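Local coordinates for phenazine biosynthesis protein PhzF family (Enterococcus faecalis, PDB 1S7J) that probably works as an isomerase of the PhzF family, with a fold related to that of diaminopimelate epimerase, at residues E46-V51 and L76-V81; E27-L30 and V34-N37; Y57-F62 and G100-T105. One frame throughout, in Å; residues are numbered along the deposited sequence.

Interaction 1: residues E46-V51 and L76-V81; sequences ETAFTV and LATAFV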
loop_
_atom_site.group_PDB
_atom_site.type_symbol
_atom_site.label_atom_id
_atom_site.label_comp_id
_atom_site.label_asym_id
_atom_site.label_seq_id
_atom_site.Cartn_x
_atom_site.Cartn_y
_atom_site.Cartn_z
ATOM N N GLU A 46 -9.131 -4.796 0.995
ATOM C CA GLU A 46 -9.632 -4.438 -0.324
ATOM C C GLU A 46 -9.835 -5.719 -1.128
ATOM O O GLU A 46 -9.146 -6.722 -0.891
ATOM C CB GLU A 46 -8.595 -3.558 -1.087
ATOM C CG GLU A 46 -8.653 -2.036 -0.836
ATOM C CD GLU A 46 -7.909 -1.581 0.432
ATOM O OE1 GLU A 46 -8.247 -0.488 0.962
ATOM O OE2 GLU A 46 -6.990 -2.288 0.884
ATOM N N THR A 47 -10.771 -5.676 -2.067
ATOM C CA THR A 47 -11.057 -6.790 -2.962
ATOM C C THR A 47 -10.957 -6.224 -4.382
ATOM O O THR A 47 -11.745 -5.377 -4.772
ATOM C CB THR A 47 -12.461 -7.371 -2.757
ATOM O OG1 THR A 47 -12.566 -7.908 -1.442
ATOM C CG2 THR A 47 -12.724 -8.495 -3.770
ATOM N N ALA A 48 -9.971 -6.685 -5.133
ATOM C CA ALA A 48 -9.755 -6.220 -6.498
ATOM C C ALA A 48 -10.385 -7.126 -7.542
ATOM O O ALA A 48 -10.241 -8.329 -7.487
ATOM C CB ALA A 48 -8.261 -6.079 -6.760
ATOM N N PHE A 49 -11.113 -6.528 -8.472
ATOM C CA PHE A 49 -11.756 -7.261 -9.556
ATOM C C PHE A 49 -11.144 -6.762 -10.859
ATOM O O PHE A 49 -11.035 -5.551 -11.070
ATOM C CB PHE A 49 -13.262 -6.996 -9.570
ATOM C CG PHE A 49 -13.953 -7.378 -8.309
ATOM C CD1 PHE A 49 -13.929 -6.531 -7.203
ATOM C CD2 PHE A 49 -14.637 -8.586 -8.208
ATOM C CE1 PHE A 49 -14.571 -6.878 -6.020
ATOM C CE2 PHE A 49 -15.281 -8.942 -7.029
ATOM C CZ PHE A 49 -15.246 -8.080 -5.931
ATOM N N THR A 50 -10.749 -7.686 -11.735
ATOM C CA THR A 50 -10.147 -7.313 -13.004
ATOM C C THR A 50 -10.694 -8.129 -14.169
ATOM O O THR A 50 -11.146 -9.254 -13.987
ATOM C CB THR A 50 -8.597 -7.458 -12.945
ATOM O OG1 THR A 50 -8.013 -6.910 -14.126
ATOM C CG2 THR A 50 -8.191 -8.919 -12.825
ATOM N N VAL A 51 -10.716 -7.517 -15.354
ATOM C CA VAL A 51 -11.182 -8.190 -16.572
ATOM C C VAL A 51 -10.333 -7.724 -17.760
ATOM O O VAL A 51 -10.188 -6.518 -18.008
ATOM C CB VAL A 51 -12.687 -7.987 -16.864
ATOM C CG1 VAL A 51 -13.212 -8.798 -18.037
ATOM C CG2 VAL A 51 -13.558 -8.249 -15.657
ATOM N N LEU A 76 -0.676 -4.773 -6.721
ATOM C CA LEU A 76 0.442 -5.682 -6.734
ATOM C C LEU A 76 -0.092 -7.100 -6.658
ATOM O O LEU A 76 0.394 -7.999 -7.340
ATOM C CB LEU A 76 1.358 -5.391 -5.540
ATOM C CG LEU A 76 2.667 -6.168 -5.371
ATOM C CD1 LEU A 76 3.608 -5.375 -4.513
ATOM C CD2 LEU A 76 2.421 -7.557 -4.779
ATOM N N ALA A 77 -1.109 -7.288 -5.810
ATOM C CA ALA A 77 -1.737 -8.578 -5.619
ATOM C C ALA A 77 -2.360 -9.066 -6.897
ATOM O O ALA A 77 -2.155 -10.209 -7.287
ATOM C CB ALA A 77 -2.786 -8.497 -4.503
ATOM N N THR A 78 -3.138 -8.206 -7.549
ATOM C CA THR A 78 -3.793 -8.553 -8.811
ATOM C C THR A 78 -2.770 -8.905 -9.862
ATOM O O THR A 78 -3.020 -9.742 -10.725
ATOM C CB THR A 78 -4.620 -7.422 -9.330
ATOM O OG1 THR A 78 -5.634 -7.096 -8.389
ATOM C CG2 THR A 78 -5.281 -7.804 -10.635
ATOM N N ALA A 79 -1.637 -8.218 -9.829
ATOM C CA ALA A 79 -0.567 -8.454 -10.764
ATOM C C ALA A 79 0.012 -9.838 -10.482
ATOM O O ALA A 79 0.190 -10.658 -11.396
ATOM C CB ALA A 79 0.523 -7.386 -10.596
ATOM N N PHE A 80 0.319 -10.073 -9.214
ATOM C CA PHE A 80 0.870 -11.325 -8.749
ATOM C C PHE A 80 0.089 -12.535 -9.248
ATOM O O PHE A 80 0.679 -13.487 -9.735
ATOM C CB PHE A 80 0.934 -11.322 -7.222
ATOM C CG PHE A 80 1.222 -12.667 -6.608
ATOM C CD1 PHE A 80 2.519 -13.112 -6.453
ATOM C CD2 PHE A 80 0.177 -13.473 -6.157
ATOM C CE1 PHE A 80 2.781 -14.342 -5.859
ATOM C CE2 PHE A 80 0.429 -14.696 -5.568
ATOM C CZ PHE A 80 1.727 -15.132 -5.415
ATOM N N VAL A 81 -1.243 -12.502 -9.127
ATOM C CA VAL A 81 -2.033 -13.639 -9.577
ATOM C C VAL A 81 -2.134 -13.773 -11.085
ATOM O O VAL A 81 -2.359 -14.872 -11.590
ATOM C CB VAL A 81 -3.432 -13.663 -8.946
ATOM C CG1 VAL A 81 -3.438 -12.899 -7.655
ATOM C CG2 VAL A 81 -4.492 -13.201 -9.888
#

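Interaction 2: residues E27-L30 and V34-N37; sequences EKWL and VMQN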
loop_
_atom_site.group_PDB
_atom_site.type_symbol
_atom_site.label_atom_id
_atom_site.label_comp_id
_atom_site.label_asym_id
_atom_site.label_seq_id
_atom_site.Cartn_x
_atom_site.Cartn_y
_atom_site.Cartn_z
ATOM N N GLU A 27 -14.122 -13.056 -16.292
ATOM C CA GLU A 27 -14.125 -13.122 -17.748
ATOM C C GLU A 27 -14.983 -11.999 -18.338
ATOM O O GLU A 27 -14.931 -11.722 -19.534
ATOM C CB GLU A 27 -14.601 -14.498 -18.231
ATOM C CG GLU A 27 -15.898 -14.990 -17.611
ATOM C CD GLU A 27 -16.283 -16.387 -18.084
ATOM O OE1 GLU A 27 -15.410 -17.285 -18.075
ATOM O OE2 GLU A 27 -17.459 -16.586 -18.464
ATOM N N LYS A 28 -15.780 -11.376 -17.466
ATOM C CA LYS A 28 -16.660 -10.259 -17.806
ATOM C C LYS A 28 -17.012 -9.528 -16.503
ATOM O O LYS A 28 -16.776 -10.041 -15.415
ATOM C CB LYS A 28 -17.932 -10.746 -18.516
ATOM C CG LYS A 28 -18.709 -11.804 -17.761
ATOM C CD LYS A 28 -19.883 -12.326 -18.569
ATOM C CE LYS A 28 -20.597 -13.451 -17.826
ATOM N NZ LYS A 28 -21.819 -13.913 -18.535
ATOM N N TRP A 29 -17.536 -8.323 -16.613
ATOM C CA TRP A 29 -17.877 -7.554 -15.439
ATOM C C TRP A 29 -19.162 -7.938 -14.718
ATOM O O TRP A 29 -20.208 -8.144 -15.338
ATOM C CB TRP A 29 -17.906 -6.075 -15.756
ATOM C CG TRP A 29 -16.561 -5.449 -15.845
ATOM C CD1 TRP A 29 -16.011 -4.844 -16.931
ATOM C CD2 TRP A 29 -15.590 -5.326 -14.782
ATOM N NE1 TRP A 29 -14.768 -4.345 -16.623
ATOM C CE2 TRP A 29 -14.487 -4.628 -15.313
ATOM C CE3 TRP A 29 -15.551 -5.737 -13.452
ATOM C CZ2 TRP A 29 -13.350 -4.331 -14.547
ATOM C CZ3 TRP A 29 -14.420 -5.442 -12.695
ATOM C CH2 TRP A 29 -13.340 -4.748 -13.249
ATOM N N LEU A 30 -19.058 -8.023 -13.399
ATOM C CA LEU A 30 -20.190 -8.322 -12.543
ATOM C C LEU A 30 -20.837 -6.972 -12.226
ATOM O O LEU A 30 -20.205 -5.927 -12.405
ATOM C CB LEU A 30 -19.703 -8.968 -11.230
ATOM C CG LEU A 30 -19.222 -10.423 -11.246
ATOM C CD1 LEU A 30 -18.441 -10.734 -9.978
ATOM C CD2 LEU A 30 -20.416 -11.365 -11.393
ATOM N N VAL A 34 -22.993 -6.494 -6.786
ATOM C CA VAL A 34 -22.407 -7.782 -6.499
ATOM C C VAL A 34 -20.956 -7.681 -6.066
ATOM O O VAL A 34 -20.513 -8.418 -5.180
ATOM C CB VAL A 34 -22.497 -8.707 -7.699
ATOM C CG1 VAL A 34 -21.905 -10.062 -7.368
ATOM C CG2 VAL A 34 -23.943 -8.839 -8.141
ATOM N N MET A 35 -20.198 -6.823 -6.723
ATOM C CA MET A 35 -18.799 -6.649 -6.391
ATOM C C MET A 35 -18.627 -6.005 -5.019
ATOM O O MET A 35 -17.641 -6.264 -4.316
ATOM C CB MET A 35 -18.094 -5.826 -7.467
ATOM C CG MET A 35 -18.007 -6.525 -8.818
ATOM S SD MET A 35 -16.819 -5.732 -9.935
ATOM C CE MET A 35 -17.940 -4.646 -10.832
ATOM N N GLN A 36 -19.556 -5.120 -4.672
ATOM C CA GLN A 36 -19.544 -4.444 -3.380
ATOM C C GLN A 36 -19.831 -5.482 -2.307
ATOM O O GLN A 36 -19.132 -5.570 -1.295
ATOM C CB GLN A 36 -20.638 -3.378 -3.334
ATOM C CG GLN A 36 -20.680 -2.601 -2.021
ATOM C CD GLN A 36 -19.452 -1.729 -1.834
ATOM O OE1 GLN A 36 -19.403 -0.602 -2.337
ATOM N NE2 GLN A 36 -18.443 -2.245 -1.121
ATOM N N ASN A 37 -20.868 -6.269 -2.551
ATOM C CA ASN A 37 -21.296 -7.312 -1.633
ATOM C C ASN A 37 -20.225 -8.343 -1.386
ATOM O O ASN A 37 -20.124 -8.886 -0.289
ATOM C CB ASN A 37 -22.576 -7.977 -2.134
ATOM C CG ASN A 37 -23.830 -7.184 -1.775
ATOM O OD1 ASN A 37 -24.859 -7.306 -2.442
ATOM N ND2 ASN A 37 -23.750 -6.416 -0.704
#

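Interaction 3: residues Y57-F62 and G100-T105; sequences YALRWF and GPLAVT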
loop_
_atom_site.group_PDB
_atom_site.type_symbol
_atom_site.label_atom_id
_atom_site.label_comp_id
_atom_site.label_asym_id
_atom_site.label_seq_id
_atom_site.Cartn_x
_atom_site.Cartn_y
_atom_site.Cartn_z
ATOM N N TYR A 57 -5.646 -4.689 -18.560
ATOM C CA TYR A 57 -6.572 -5.290 -17.620
ATOM C C TYR A 57 -7.280 -4.177 -16.855
ATOM O O TYR A 57 -6.633 -3.359 -16.191
ATOM C CB TYR A 57 -5.850 -6.229 -16.637
ATOM C CG TYR A 57 -5.445 -7.569 -17.214
ATOM C CD1 TYR A 57 -4.190 -7.746 -17.802
ATOM C CD2 TYR A 57 -6.296 -8.676 -17.128
ATOM C CE1 TYR A 57 -3.790 -8.981 -18.284
ATOM C CE2 TYR A 57 -5.906 -9.918 -17.612
ATOM C CZ TYR A 57 -4.648 -10.065 -18.189
ATOM O OH TYR A 57 -4.245 -11.295 -18.658
ATOM N N ALA A 58 -8.591 -4.111 -17.001
ATOM C CA ALA A 58 -9.386 -3.115 -16.317
ATOM C C ALA A 58 -9.452 -3.464 -14.808
ATOM O O ALA A 58 -9.934 -4.531 -14.439
ATOM C CB ALA A 58 -10.781 -3.068 -16.908
ATOM N N LEU A 59 -8.922 -2.579 -13.964
ATOM C CA LEU A 59 -8.926 -2.797 -12.520
ATOM C C LEU A 59 -10.075 -2.077 -11.833
ATOM O O LEU A 59 -10.525 -1.024 -12.282
ATOM C CB LEU A 59 -7.609 -2.343 -11.897
ATOM C CG LEU A 59 -6.742 -3.420 -11.241
ATOM C CD1 LEU A 59 -5.556 -2.754 -10.586
ATOM C CD2 LEU A 59 -7.536 -4.233 -10.213
ATOM N N ARG A 60 -10.459 -2.618 -10.678
ATOM C CA ARG A 60 -11.548 -2.099 -9.869
ATOM C C ARG A 60 -11.278 -2.541 -8.418
ATOM O O ARG A 60 -11.036 -3.723 -8.169
ATOM C CB ARG A 60 -12.852 -2.718 -10.337
ATOM C CG ARG A 60 -14.027 -1.805 -10.348
ATOM C CD ARG A 60 -14.337 -1.351 -11.751
ATOM N NE ARG A 60 -15.755 -1.507 -12.079
ATOM C CZ ARG A 60 -16.744 -0.811 -11.510
ATOM N NH1 ARG A 60 -18.002 -1.019 -11.877
ATOM N NH2 ARG A 60 -16.477 0.081 -10.577
ATOM N N TRP A 61 -11.261 -1.603 -7.484
ATOM C CA TRP A 61 -11.031 -1.945 -6.083
ATOM C C TRP A 61 -12.242 -1.590 -5.268
ATOM O O TRP A 61 -12.900 -0.575 -5.513
ATOM C CB TRP A 61 -9.838 -1.200 -5.501
ATOM C CG TRP A 61 -8.636 -1.149 -6.362
ATOM C CD1 TRP A 61 -7.512 -1.927 -6.259
ATOM C CD2 TRP A 61 -8.377 -0.217 -7.407
ATOM N NE1 TRP A 61 -6.573 -1.522 -7.166
ATOM C CE2 TRP A 61 -7.077 -0.467 -7.889
ATOM C CE3 TRP A 61 -9.123 0.829 -7.988
ATOM C CZ2 TRP A 61 -6.496 0.279 -8.919
ATOM C CZ3 TRP A 61 -8.549 1.571 -9.014
ATOM C CH2 TRP A 61 -7.247 1.294 -9.467
ATOM N N PHE A 62 -12.527 -2.425 -4.269
ATOM C CA PHE A 62 -13.638 -2.233 -3.354
ATOM C C PHE A 62 -13.227 -2.580 -1.944
ATOM O O PHE A 62 -12.430 -3.489 -1.743
ATOM C CB PHE A 62 -14.791 -3.185 -3.706
ATOM C CG PHE A 62 -15.542 -2.815 -4.939
ATOM C CD1 PHE A 62 -15.092 -3.216 -6.192
ATOM C CD2 PHE A 62 -16.729 -2.092 -4.856
ATOM C CE1 PHE A 62 -15.807 -2.910 -7.339
ATOM C CE2 PHE A 62 -17.457 -1.779 -6.001
ATOM C CZ PHE A 62 -16.993 -2.189 -7.246
ATOM N N GLY A 100 -6.702 6.278 -14.337
ATOM C CA GLY A 100 -5.772 6.194 -15.441
ATOM C C GLY A 100 -4.924 4.946 -15.475
ATOM O O GLY A 100 -4.853 4.210 -14.501
ATOM N N PRO A 101 -4.228 4.706 -16.600
ATOM C CA PRO A 101 -3.364 3.545 -16.801
ATOM C C PRO A 101 -2.339 3.325 -15.698
ATOM O O PRO A 101 -1.711 4.266 -15.207
ATOM C CB PRO A 101 -2.694 3.849 -18.145
ATOM C CG PRO A 101 -2.725 5.354 -18.215
ATOM C CD PRO A 101 -4.120 5.626 -17.738
ATOM N N LEU A 102 -2.182 2.055 -15.326
ATOM C CA LEU A 102 -1.255 1.631 -14.288
ATOM C C LEU A 102 -0.425 0.494 -14.861
ATOM O O LEU A 102 -0.902 -0.255 -15.717
ATOM C CB LEU A 102 -2.035 1.128 -13.078
ATOM C CG LEU A 102 -3.120 2.045 -12.525
ATOM C CD1 LEU A 102 -4.045 1.278 -11.620
ATOM C CD2 LEU A 102 -2.470 3.198 -11.795
ATOM N N ALA A 103 0.788 0.336 -14.371
ATOM C CA ALA A 103 1.675 -0.706 -14.832
ATOM C C ALA A 103 2.478 -1.294 -13.697
ATOM O O ALA A 103 2.974 -0.572 -12.837
ATOM C CB ALA A 103 2.616 -0.159 -15.894
ATOM N N VAL A 104 2.579 -2.620 -13.682
ATOM C CA VAL A 104 3.354 -3.327 -12.668
ATOM C C VAL A 104 4.363 -4.163 -13.449
ATOM O O VAL A 104 4.012 -4.767 -14.466
ATOM C CB VAL A 104 2.445 -4.264 -11.781
ATOM C CG1 VAL A 104 3.274 -4.907 -10.675
ATOM C CG2 VAL A 104 1.299 -3.467 -11.171
ATOM N N THR A 105 5.581 -4.218 -12.987
ATOM C CA THR A 105 6.598 -4.962 -13.688
ATOM C C THR A 105 7.169 -6.030 -12.804
ATOM O O THR A 105 7.526 -5.769 -11.638
ATOM C CB THR A 105 7.741 -4.024 -14.160
ATOM O OG1 THR A 105 7.199 -2.964 -14.960
ATOM C CG2 THR A 105 8.762 -4.790 -14.967
#

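Interaction 1: residues E46-V51 and L76-V81
Ala48 and Thr50, two residues apart on one face of strand 47-53, meet a single helix residue, Thr78. The methyl CB of Ala48 rests 3.3 Å from Thr78 OG1, where the backbones also come nearest, the CA atoms of Ala48 and Thr78 lying 6.8 Å apart. The second branch of Thr78 serves Thr50: the methyls Thr50 CG2 and Thr78 CG2 touch at 3.8 Å, their side chains crossing obliquely. Thr78 can do both because chi1 of -60° sets OG1 beside its own backbone N and swings CG2 anti to that N. The hydroxyl is satisfied within the helix by a hydrogen bond with Ala74 O, so against the strand it acts simply as packing surface. In Thr50 the branches are divided the other way: OG1 stands anti to the backbone N (chi1 -172°) and bonds with Ala58 O, while CG2 is left for the helix. Small side chains let strand and helix pack closely here, just beyond Glu46, the predicted active-site residue, which bonds with His73. Leu59 of strand 56-62 touches Ala48 and Thr78, Val81 packs on strands 2-10 and 19-25, and Ala77 and Phe80 reach Val8, so helix 72-85 lies against several strands at once.

Interaction 2: residues E27-L30 and V34-N37
Met35, in the first turns of helix 32-42, reaches back to Trp29 and Leu30 in the loop that leads into that helix. Its CB starts against the ring of Phe62, 3.7 Å from Phe62 CE1. One bond on, Met35 CG lies beside Leu30, 3.8 Å from Leu30 CB. The sulfur then comes to the six-membered ring of Trp29, with Met35 SD 3.7 Å from both Trp29 CE3 and Trp29 CZ3. It stands 4.8 Å from the centroid of that ring and 71° off the ring normal, an oblique approach, and the two side chains cross at about a right angle. A bend at chi3 (-94°) turns the terminal methyl out of the line of the chain, so that Met35 CE also meets Trp29 CE3, at 3.7 Å. The same methyl, Met35 CE, packs 3.8 Å from Arg60 NH1. Nearby, Leu30 CD1 and Val34 CG1 make a looser apolar touch at 4.4 Å. Trp29 itself is shared, packing on Phe49 and Val51 and forming a cation-pi pair with Arg60. The Met35-Trp29 pair is a Met-aromatic contact, flanked by apolar packing of Leu30 and joining the loop after strand 19-25 to helix 32-42.

Interaction 3: residues Y57-F62 and G100-T105
Leu102 reaches from strand 100-107 toward Trp61 of strand 56-62, and one methyl makes the whole contact. Leu102 CD1 meets the outer rim of the indole, 3.8 Å from Trp61 CZ2 and 3.9 Å from Trp61 CH2. It lies at the ring edge, in the plane, and the two side chains come from opposite directions. This is the tight part. The indole is steadied within its own strand, where Leu59 CB sits 4.1 Å above one face of the Trp61 ring, offset toward its rim. A hydrogen bond between Trp61 NE1 and Thr75 OG1 of helix 72-85 further fixes the turn of the ring, and Ser97 touches both Trp61 and Leu102.

The fit slackens toward Leu59, whose CD1 comes no closer than 4.4 Å to Leu102 CD1. The backbones stay well apart, with 9.0 Å between the CA atoms of Leu59 and Leu102. The solvent side is that of Leu102, which is partly exposed, whereas Trp61 and Leu59 are both buried.

Only 79 Å² is buried in all, by carbon against carbon. Such contact is dispersive and weakly directional: it is apolar packing of side chains, without a hydrogen bond between the two segments. The one polar atom of the indole is already satisfied by Thr75. The root of the Trp61 side chain comes within about 5 Å of the side chain of Glu46, the predicted active-site residue, at the nearest atoms, while Leu102 touches the far rim of the indole, well removed from that carboxylate.

From the N terminus, interaction 2 comes first, spanning three residues between 27-30 and 34-37, two of them the start of helix 32-42. It is complete before the others open. Interactions 1 and 3, closing loops of 24 and 37 residues, then cross, their segments alternating as 46-51, 57-62, 76-81 and 100-105. Strands 47-53 and 56-62 are antiparallel neighbours, linked by probable hydrogen bonds Thr47 N to Phe62 O and Phe49 N to Arg60 O. Interactions 1 and 3 tie this strand pair to helix 72-85 and strand 100-107, while interaction 2 lies against its other face, where Phe49 and Phe62 meet Met35 and Phe49 also meets Trp29.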